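Local coordinates for protein arginyl-trna synthetase (Thermus thermophilus, PDB 1IQ0) that probably joins L-arginine to its cognate tRNA at the expense of ATP, as a monomeric class I aminoacyl-tRNA synthetase, at residues Ala156-Phe161 and Val185-Asp190; Phe161-Tyr166 and Asp177-Arg182. All blocks are in the same frame, centred on the assembly; numbering follows the deposited sequence.

Interaction 1: residues Ala156-Phe161 and Val185-Asp190; sequences AAETLF and VRLHQD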
ATOM      1  N   ALA A 156     -18.478  16.031 -11.408  1.00 19.51           N
ATOM      2  CA  ALA A 156     -18.339  15.785 -12.841  1.00 19.38           C
ATOM      3  C   ALA A 156     -19.361  16.641 -13.593  1.00 22.14           C
ATOM      4  O   ALA A 156     -19.103  17.118 -14.700  1.00 22.78           O
ATOM      5  CB  ALA A 156     -18.569  14.313 -13.151  1.00 11.31           C
ATOM      6  N   ALA A 157     -20.532  16.828 -12.997  1.00 21.17           N
ATOM      7  CA  ALA A 157     -21.558  17.638 -13.640  1.00 20.81           C
ATOM      8  C   ALA A 157     -21.075  19.082 -13.747  1.00 19.86           C
ATOM      9  O   ALA A 157     -21.276  19.734 -14.765  1.00 18.45           O
ATOM     10  CB  ALA A 157     -22.867  17.581 -12.841  1.00  9.17           C
ATOM     11  N   GLU A 158     -20.428  19.578 -12.699  1.00 20.91           N
ATOM     12  CA  GLU A 158     -19.958  20.954 -12.726  1.00 20.46           C
ATOM     13  C   GLU A 158     -18.938  21.218 -13.811  1.00 22.14           C
ATOM     14  O   GLU A 158     -19.000  22.258 -14.463  1.00 21.83           O
ATOM     15  CB  GLU A 158     -19.383  21.368 -11.375  1.00 22.51           C
ATOM     16  CG  GLU A 158     -20.400  21.365 -10.266  1.00 25.91           C
ATOM     17  CD  GLU A 158     -19.922  22.102  -9.033  1.00 31.28           C
ATOM     18  OE1 GLU A 158     -18.751  21.924  -8.636  1.00 33.69           O
ATOM     19  OE2 GLU A 158     -20.725  22.857  -8.454  1.00 33.02           O
ATOM     20  N   THR A 159     -18.004  20.293 -14.032  1.00 17.63           N
ATOM     21  CA  THR A 159     -17.011  20.554 -15.063  1.00 21.65           C
ATOM     22  C   THR A 159     -17.626  20.440 -16.448  1.00 19.52           C
ATOM     23  O   THR A 159     -17.330  21.256 -17.317  1.00 21.50           O
ATOM     24  CB  THR A 159     -15.777  19.617 -14.969  1.00 31.14           C
ATOM     25  OG1 THR A 159     -16.127  18.301 -15.404  1.00 35.29           O
ATOM     26  CG2 THR A 159     -15.274  19.556 -13.556  1.00 21.60           C
ATOM     27  N   LEU A 160     -18.477  19.441 -16.660  1.00 28.66           N
ATOM     28  CA  LEU A 160     -19.115  19.288 -17.967  1.00 27.61           C
ATOM     29  C   LEU A 160     -19.989  20.510 -18.264  1.00 25.07           C
ATOM     30  O   LEU A 160     -20.074  20.957 -19.403  1.00 26.26           O
ATOM     31  CB  LEU A 160     -19.952  18.007 -18.017  1.00 22.32           C
ATOM     32  CG  LEU A 160     -19.131  16.717 -17.898  1.00 21.82           C
ATOM     33  CD1 LEU A 160     -20.035  15.490 -18.066  1.00 22.14           C
ATOM     34  CD2 LEU A 160     -18.047  16.724 -18.963  1.00 21.57           C
ATOM     35  N   PHE A 161     -20.634  21.048 -17.235  1.00 18.90           N
ATOM     36  CA  PHE A 161     -21.457  22.234 -17.414  1.00 23.04           C
ATOM     37  C   PHE A 161     -20.558  23.418 -17.790  1.00 24.96           C
ATOM     38  O   PHE A 161     -20.845  24.151 -18.741  1.00 24.17           O
ATOM     39  CB  PHE A 161     -22.210  22.575 -16.129  1.00 25.33           C
ATOM     40  CG  PHE A 161     -22.840  23.939 -16.151  1.00 30.37           C
ATOM     41  CD1 PHE A 161     -23.952  24.192 -16.951  1.00 27.98           C
ATOM     42  CD2 PHE A 161     -22.284  24.985 -15.419  1.00 30.61           C
ATOM     43  CE1 PHE A 161     -24.501  25.470 -17.028  1.00 27.72           C
ATOM     44  CE2 PHE A 161     -22.824  26.267 -15.486  1.00 32.77           C
ATOM     45  CZ  PHE A 161     -23.938  26.510 -16.294  1.00 30.64           C
ATOM     46  N   VAL A 185     -12.319  25.382 -12.582  1.00 26.34           N
ATOM     47  CA  VAL A 185     -11.830  26.519 -11.808  1.00 27.43           C
ATOM     48  C   VAL A 185     -12.507  27.831 -12.204  1.00 25.81           C
ATOM     49  O   VAL A 185     -12.798  28.657 -11.343  1.00 29.01           O
ATOM     50  CB  VAL A 185     -10.289  26.691 -11.941  1.00 26.83           C
ATOM     51  CG1 VAL A 185      -9.851  28.035 -11.334  1.00 23.48           C
ATOM     52  CG2 VAL A 185      -9.575  25.545 -11.224  1.00 26.82           C
ATOM     53  N   ARG A 186     -12.753  28.038 -13.496  1.00 27.14           N
ATOM     54  CA  ARG A 186     -13.406  29.277 -13.898  1.00 29.18           C
ATOM     55  C   ARG A 186     -14.812  29.328 -13.303  1.00 30.58           C
ATOM     56  O   ARG A 186     -15.227  30.355 -12.763  1.00 32.27           O
ATOM     57  CB  ARG A 186     -13.497  29.421 -15.419  1.00 33.43           C
ATOM     58  CG  ARG A 186     -13.560  30.893 -15.810  1.00 41.93           C
ATOM     59  CD  ARG A 186     -14.494  31.212 -16.958  1.00 42.51           C
ATOM     60  NE  ARG A 186     -13.913  30.919 -18.259  1.00 47.27           N
ATOM     61  CZ  ARG A 186     -14.290  31.516 -19.385  1.00 52.44           C
ATOM     62  NH1 ARG A 186     -15.240  32.441 -19.358  1.00 56.80           N
ATOM     63  NH2 ARG A 186     -13.728  31.182 -20.539  1.00 50.42           N
ATOM     64  N   LEU A 187     -15.533  28.212 -13.388  1.00 26.32           N
ATOM     65  CA  LEU A 187     -16.887  28.140 -12.845  1.00 26.74           C
ATOM     66  C   LEU A 187     -16.937  28.573 -11.382  1.00 28.83           C
ATOM     67  O   LEU A 187     -17.790  29.376 -10.996  1.00 28.68           O
ATOM     68  CB  LEU A 187     -17.449  26.717 -12.966  1.00 24.35           C
ATOM     69  CG  LEU A 187     -18.840  26.512 -12.342  1.00 27.58           C
ATOM     70  CD1 LEU A 187     -19.862  27.359 -13.089  1.00 25.13           C
ATOM     71  CD2 LEU A 187     -19.237  25.035 -12.393  1.00 27.77           C
ATOM     72  N   HIS A 188     -16.029  28.043 -10.565  1.00 23.57           N
ATOM     73  CA  HIS A 188     -16.011  28.385  -9.142  1.00 25.79           C
ATOM     74  C   HIS A 188     -15.468  29.767  -8.799  1.00 27.43           C
ATOM     75  O   HIS A 188     -15.507  30.179  -7.641  1.00 28.37           O
ATOM     76  CB  HIS A 188     -15.247  27.328  -8.342  1.00 28.91           C
ATOM     77  CG  HIS A 188     -16.095  26.163  -7.942  1.00 27.80           C
ATOM     78  ND1 HIS A 188     -16.406  25.135  -8.806  1.00 27.72           N
ATOM     79  CD2 HIS A 188     -16.760  25.902  -6.793  1.00 26.10           C
ATOM     80  CE1 HIS A 188     -17.226  24.293  -8.206  1.00 26.83           C
ATOM     81  NE2 HIS A 188     -17.456  24.735  -6.984  1.00 26.78           N
ATOM     82  N   GLN A 189     -14.953  30.478  -9.794  1.00 32.70           N
ATOM     83  CA  GLN A 189     -14.445  31.825  -9.560  1.00 37.82           C
ATOM     84  C   GLN A 189     -15.470  32.789 -10.141  1.00 37.56           C
ATOM     85  O   GLN A 189     -15.370  34.003  -9.970  1.00 38.10           O
ATOM     86  CB  GLN A 189     -13.095  32.038 -10.256  1.00 40.01           C
ATOM     87  CG  GLN A 189     -11.967  31.174  -9.725  1.00 46.83           C
ATOM     88  CD  GLN A 189     -10.629  31.509 -10.360  1.00 50.96           C
ATOM     89  OE1 GLN A 189     -10.524  31.656 -11.578  1.00 49.07           O
ATOM     90  NE2 GLN A 189      -9.595  31.622  -9.536  1.00 52.66           N
ATOM     91  N   ASP A 190     -16.462  32.229 -10.830  1.00 35.31           N
ATOM     92  CA  ASP A 190     -17.499  33.034 -11.455  1.00 34.95           C
ATOM     93  C   ASP A 190     -18.363  33.725 -10.403  1.00 35.17           C
ATOM     94  O   ASP A 190     -18.904  33.078  -9.503  1.00 33.99           O
ATOM     95  CB  ASP A 190     -18.372  32.161 -12.354  1.00 32.18           C
ATOM     96  CG  ASP A 190     -19.236  32.980 -13.290  1.00 32.86           C
ATOM     97  OD1 ASP A 190     -19.781  34.010 -12.838  1.00 33.30           O
ATOM     98  OD2 ASP A 190     -19.376  32.591 -14.472  1.00 31.83           O
TER
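E158 and L187 face each other where the helical segments 156-161 and 185-189 cross almost perpendicularly, their axes 9.6 Å apart at an angle of 93°. L187 carries the apolar part of the contact with both branches, its CG lying anti to the backbone N (chi1 176°), which turns the branched end toward the other helix. Its CD2 rests on the backbone of the first helix, 3.5 Å from O of E158, and also touches CB of that residue. The other branch goes to an aromatic partner: CD1 of L187 meets the edge of the F161 ring near its plane, 4.0 Å from CE2 of F161. The crossing belongs to the helical part of the class I catalytic domain, and helix 197-208 covers F161 through A199 and I200. The E158 side chain, extended beyond CG, carries its carboxylate to Y193, and a hydrogen bond between OE2 of E158 and OH of Y193 holds the acid. Were E158 cut back to an alanine, the Y193 hydroxyl would probably lose this partner, although CB would still meet CD2 of L187.

Interaction 2: residues Phe161-Tyr166 and Asp177-Arg182; sequences FALRHY and DHFAGR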
ATOM      1  N   PHE A 161     -20.634  21.048 -17.235  1.00 18.90           N
ATOM      2  CA  PHE A 161     -21.457  22.234 -17.414  1.00 23.04           C
ATOM      3  C   PHE A 161     -20.558  23.418 -17.790  1.00 24.96           C
ATOM      4  O   PHE A 161     -20.845  24.151 -18.741  1.00 24.17           O
ATOM      5  CB  PHE A 161     -22.210  22.575 -16.129  1.00 25.33           C
ATOM      6  CG  PHE A 161     -22.840  23.939 -16.151  1.00 30.37           C
ATOM      7  CD1 PHE A 161     -23.952  24.192 -16.951  1.00 27.98           C
ATOM      8  CD2 PHE A 161     -22.284  24.985 -15.419  1.00 30.61           C
ATOM      9  CE1 PHE A 161     -24.501  25.470 -17.028  1.00 27.72           C
ATOM     10  CE2 PHE A 161     -22.824  26.267 -15.486  1.00 32.77           C
ATOM     11  CZ  PHE A 161     -23.938  26.510 -16.294  1.00 30.64           C
ATOM     12  N   ALA A 162     -19.470  23.595 -17.039  1.00 29.26           N
ATOM     13  CA  ALA A 162     -18.530  24.685 -17.284  1.00 29.24           C
ATOM     14  C   ALA A 162     -17.960  24.670 -18.706  1.00 29.23           C
ATOM     15  O   ALA A 162     -17.847  25.714 -19.345  1.00 29.03           O
ATOM     16  CB  ALA A 162     -17.391  24.631 -16.268  1.00 15.46           C
ATOM     17  N   LEU A 163     -17.590  23.491 -19.193  1.00 24.88           N
ATOM     18  CA  LEU A 163     -17.040  23.366 -20.537  1.00 28.62           C
ATOM     19  C   LEU A 163     -18.007  23.900 -21.590  1.00 33.00           C
ATOM     20  O   LEU A 163     -17.599  24.552 -22.546  1.00 34.62           O
ATOM     21  CB  LEU A 163     -16.708  21.899 -20.839  1.00 22.21           C
ATOM     22  CG  LEU A 163     -15.478  21.370 -20.099  1.00 24.49           C
ATOM     23  CD1 LEU A 163     -15.394  19.848 -20.228  1.00 25.01           C
ATOM     24  CD2 LEU A 163     -14.230  22.033 -20.669  1.00 25.10           C
ATOM     25  N   ARG A 164     -19.292  23.627 -21.408  1.00 35.60           N
ATOM     26  CA  ARG A 164     -20.309  24.078 -22.351  1.00 35.46           C
ATOM     27  C   ARG A 164     -20.667  25.547 -22.124  1.00 34.92           C
ATOM     28  O   ARG A 164     -20.647  26.347 -23.055  1.00 38.43           O
ATOM     29  CB  ARG A 164     -21.559  23.211 -22.200  1.00 57.37           C
ATOM     30  CG  ARG A 164     -22.504  23.240 -23.382  1.00 61.59           C
ATOM     31  CD  ARG A 164     -23.675  22.305 -23.131  1.00 63.51           C
ATOM     32  NE  ARG A 164     -24.453  22.041 -24.336  1.00 69.21           N
ATOM     33  CZ  ARG A 164     -23.993  21.391 -25.401  1.00 72.03           C
ATOM     34  NH1 ARG A 164     -22.747  20.934 -25.415  1.00 72.63           N
ATOM     35  NH2 ARG A 164     -24.781  21.192 -26.450  1.00 75.14           N
ATOM     36  N   HIS A 165     -20.976  25.886 -20.875  1.00 28.02           N
ATOM     37  CA  HIS A 165     -21.365  27.239 -20.492  1.00 28.73           C
ATOM     38  C   HIS A 165     -20.384  28.311 -20.945  1.00 30.59           C
ATOM     39  O   HIS A 165     -20.797  29.376 -21.401  1.00 34.11           O
ATOM     40  CB  HIS A 165     -21.548  27.323 -18.972  1.00 26.37           C
ATOM     41  CG  HIS A 165     -22.035  28.656 -18.494  1.00 31.12           C
ATOM     42  ND1 HIS A 165     -21.237  29.532 -17.787  1.00 33.41           N
ATOM     43  CD2 HIS A 165     -23.238  29.266 -18.624  1.00 31.42           C
ATOM     44  CE1 HIS A 165     -21.928  30.622 -17.501  1.00 32.53           C
ATOM     45  NE2 HIS A 165     -23.145  30.485 -17.997  1.00 35.79           N
ATOM     46  N   TYR A 166     -19.092  28.033 -20.814  1.00 31.94           N
ATOM     47  CA  TYR A 166     -18.077  28.997 -21.216  1.00 30.49           C
ATOM     48  C   TYR A 166     -17.675  28.825 -22.672  1.00 32.16           C
ATOM     49  O   TYR A 166     -16.829  29.559 -23.177  1.00 34.82           O
ATOM     50  CB  TYR A 166     -16.852  28.884 -20.306  1.00 28.75           C
ATOM     51  CG  TYR A 166     -17.164  29.243 -18.874  1.00 27.21           C
ATOM     52  CD1 TYR A 166     -17.154  28.270 -17.871  1.00 27.11           C
ATOM     53  CD2 TYR A 166     -17.528  30.548 -18.529  1.00 25.86           C
ATOM     54  CE1 TYR A 166     -17.503  28.587 -16.559  1.00 27.86           C
ATOM     55  CE2 TYR A 166     -17.882  30.879 -17.219  1.00 26.98           C
ATOM     56  CZ  TYR A 166     -17.869  29.889 -16.238  1.00 27.44           C
ATOM     57  OH  TYR A 166     -18.239  30.197 -14.950  1.00 28.44           O
ATOM     58  N   ASP A 177      -7.500  16.440 -18.960  1.00 24.55           N
ATOM     59  CA  ASP A 177      -8.052  16.695 -17.642  1.00 20.19           C
ATOM     60  C   ASP A 177      -7.617  18.032 -17.067  1.00 20.33           C
ATOM     61  O   ASP A 177      -8.258  18.551 -16.147  1.00 20.26           O
ATOM     62  CB  ASP A 177      -7.771  15.524 -16.676  1.00 20.28           C
ATOM     63  CG  ASP A 177      -6.296  15.206 -16.517  1.00 24.17           C
ATOM     64  OD1 ASP A 177      -5.501  15.482 -17.444  1.00 24.11           O
ATOM     65  OD2 ASP A 177      -5.946  14.646 -15.456  1.00 19.90           O
ATOM     66  N   HIS A 178      -6.540  18.601 -17.607  1.00 25.09           N
ATOM     67  CA  HIS A 178      -6.084  19.917 -17.160  1.00 25.97           C
ATOM     68  C   HIS A 178      -7.006  20.956 -17.800  1.00 24.16           C
ATOM     69  O   HIS A 178      -7.339  21.970 -17.194  1.00 23.55           O
ATOM     70  CB  HIS A 178      -4.633  20.181 -17.578  1.00 22.66           C
ATOM     71  CG  HIS A 178      -3.627  19.597 -16.637  1.00 24.42           C
ATOM     72  ND1 HIS A 178      -3.274  18.265 -16.656  1.00 24.42           N
ATOM     73  CD2 HIS A 178      -2.933  20.157 -15.618  1.00 24.35           C
ATOM     74  CE1 HIS A 178      -2.407  18.029 -15.688  1.00 22.46           C
ATOM     75  NE2 HIS A 178      -2.183  19.160 -15.043  1.00 29.40           N
ATOM     76  N   PHE A 179      -7.403  20.682 -19.036  1.00 22.71           N
ATOM     77  CA  PHE A 179      -8.322  21.534 -19.782  1.00 25.96           C
ATOM     78  C   PHE A 179      -9.657  21.560 -19.017  1.00 25.71           C
ATOM     79  O   PHE A 179     -10.245  22.624 -18.805  1.00 23.50           O
ATOM     80  CB  PHE A 179      -8.508  20.946 -21.188  1.00 28.76           C
ATOM     81  CG  PHE A 179      -9.674  21.508 -21.946  1.00 32.52           C
ATOM     82  CD1 PHE A 179      -9.741  22.865 -22.251  1.00 32.72           C
ATOM     83  CD2 PHE A 179     -10.693  20.670 -22.388  1.00 33.73           C
ATOM     84  CE1 PHE A 179     -10.803  23.377 -22.987  1.00 30.24           C
ATOM     85  CE2 PHE A 179     -11.762  21.170 -23.126  1.00 32.22           C
ATOM     86  CZ  PHE A 179     -11.818  22.532 -23.428  1.00 30.89           C
ATOM     87  N   ALA A 180     -10.113  20.386 -18.578  1.00 26.60           N
ATOM     88  CA  ALA A 180     -11.364  20.284 -17.823  1.00 23.33           C
ATOM     89  C   ALA A 180     -11.232  21.007 -16.490  1.00 22.99           C
ATOM     90  O   ALA A 180     -12.152  21.704 -16.057  1.00 23.47           O
ATOM     91  CB  ALA A 180     -11.722  18.816 -17.582  1.00 16.90           C
ATOM     92  N   GLY A 181     -10.082  20.843 -15.840  1.00 20.88           N
ATOM     93  CA  GLY A 181      -9.865  21.489 -14.557  1.00 17.93           C
ATOM     94  C   GLY A 181      -9.913  23.006 -14.652  1.00 21.89           C
ATOM     95  O   GLY A 181     -10.387  23.685 -13.738  1.00 21.91           O
ATOM     96  N   ARG A 182      -9.412  23.548 -15.755  1.00 22.45           N
ATOM     97  CA  ARG A 182      -9.418  24.994 -15.951  1.00 24.90           C
ATOM     98  C   ARG A 182     -10.877  25.480 -15.990  1.00 24.05           C
ATOM     99  O   ARG A 182     -11.234  26.475 -15.352  1.00 21.60           O
ATOM    100  CB  ARG A 182      -8.676  25.341 -17.250  1.00 32.90           C
ATOM    101  CG  ARG A 182      -7.559  26.363 -17.059  1.00 37.34           C
ATOM    102  CD  ARG A 182      -6.317  26.085 -17.923  1.00 34.77           C
ATOM    103  NE  ARG A 182      -6.630  25.707 -19.299  1.00 32.34           N
ATOM    104  CZ  ARG A 182      -7.405  26.407 -20.122  1.00 32.85           C
ATOM    105  NH1 ARG A 182      -7.968  27.543 -19.718  1.00 32.66           N
ATOM    106  NH2 ARG A 182      -7.616  25.970 -21.358  1.00 29.54           N
TER
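L163 projects from the last turns of helix 154-165 toward F179 and A180 on helix 176-189, forming an apolar contact between two helices that follow one another in the Rossmann-type catalytic domain of class I synthetases. The backbones come nearest at L163 and A180, whose CA atoms are 7.0 Å apart. No hydrogen bond crosses between the segments, and the buried area is modest at 117 Å².

The apolar interaction falls to a single methyl group. L163 holds CG anti to its carbonyl carbon (chi1 -73°), and its CD2 meets the outer part of the F179 ring obliquely. CB of F179 points neither toward nor away from segment 161-166, yet with CG anti to the backbone N (chi1 165°) its ring comes nearer. A180, being small, lets the same methyl approach its backbone, with CD2 of L163 4.4 Å from CA of A180. Beyond the pair, A183 also touches L163, while the F179 ring meets W170 at about 45° between planes.

Aromatic and polar contacts lie within the segments or at their margins. CB of H165 sits over one face of the F161 ring, and R182 brings NH2 to the edge of the F179 ring while its NE makes a salt bridge to E174. At the junction itself, CD2 of L163 lies 3.6 Å from CE2 of F179 and 3.7 Å from CZ of the same ring.

Overall arrangement
Two contacts between the same pair of helices illustrate how one helix pair can be joined at successive points. Helix 154-165 and helix 176-189 supply both, with centres about 6 Å apart and about 33 Å from the centre of the chain. Along the sequence, the segments of interaction 2 fall between the outer ones of interaction 1, and F161 is common to both. Y166 ties them together: its OH lies 2.7 Å from OD2 of D190, a hydrogen bond, and its ring packs against R186. CB of A162 also touches CB of L187. The two contacts thus form one continuous interface within the catalytic domain, bordered by helices 197-208 and 213-229.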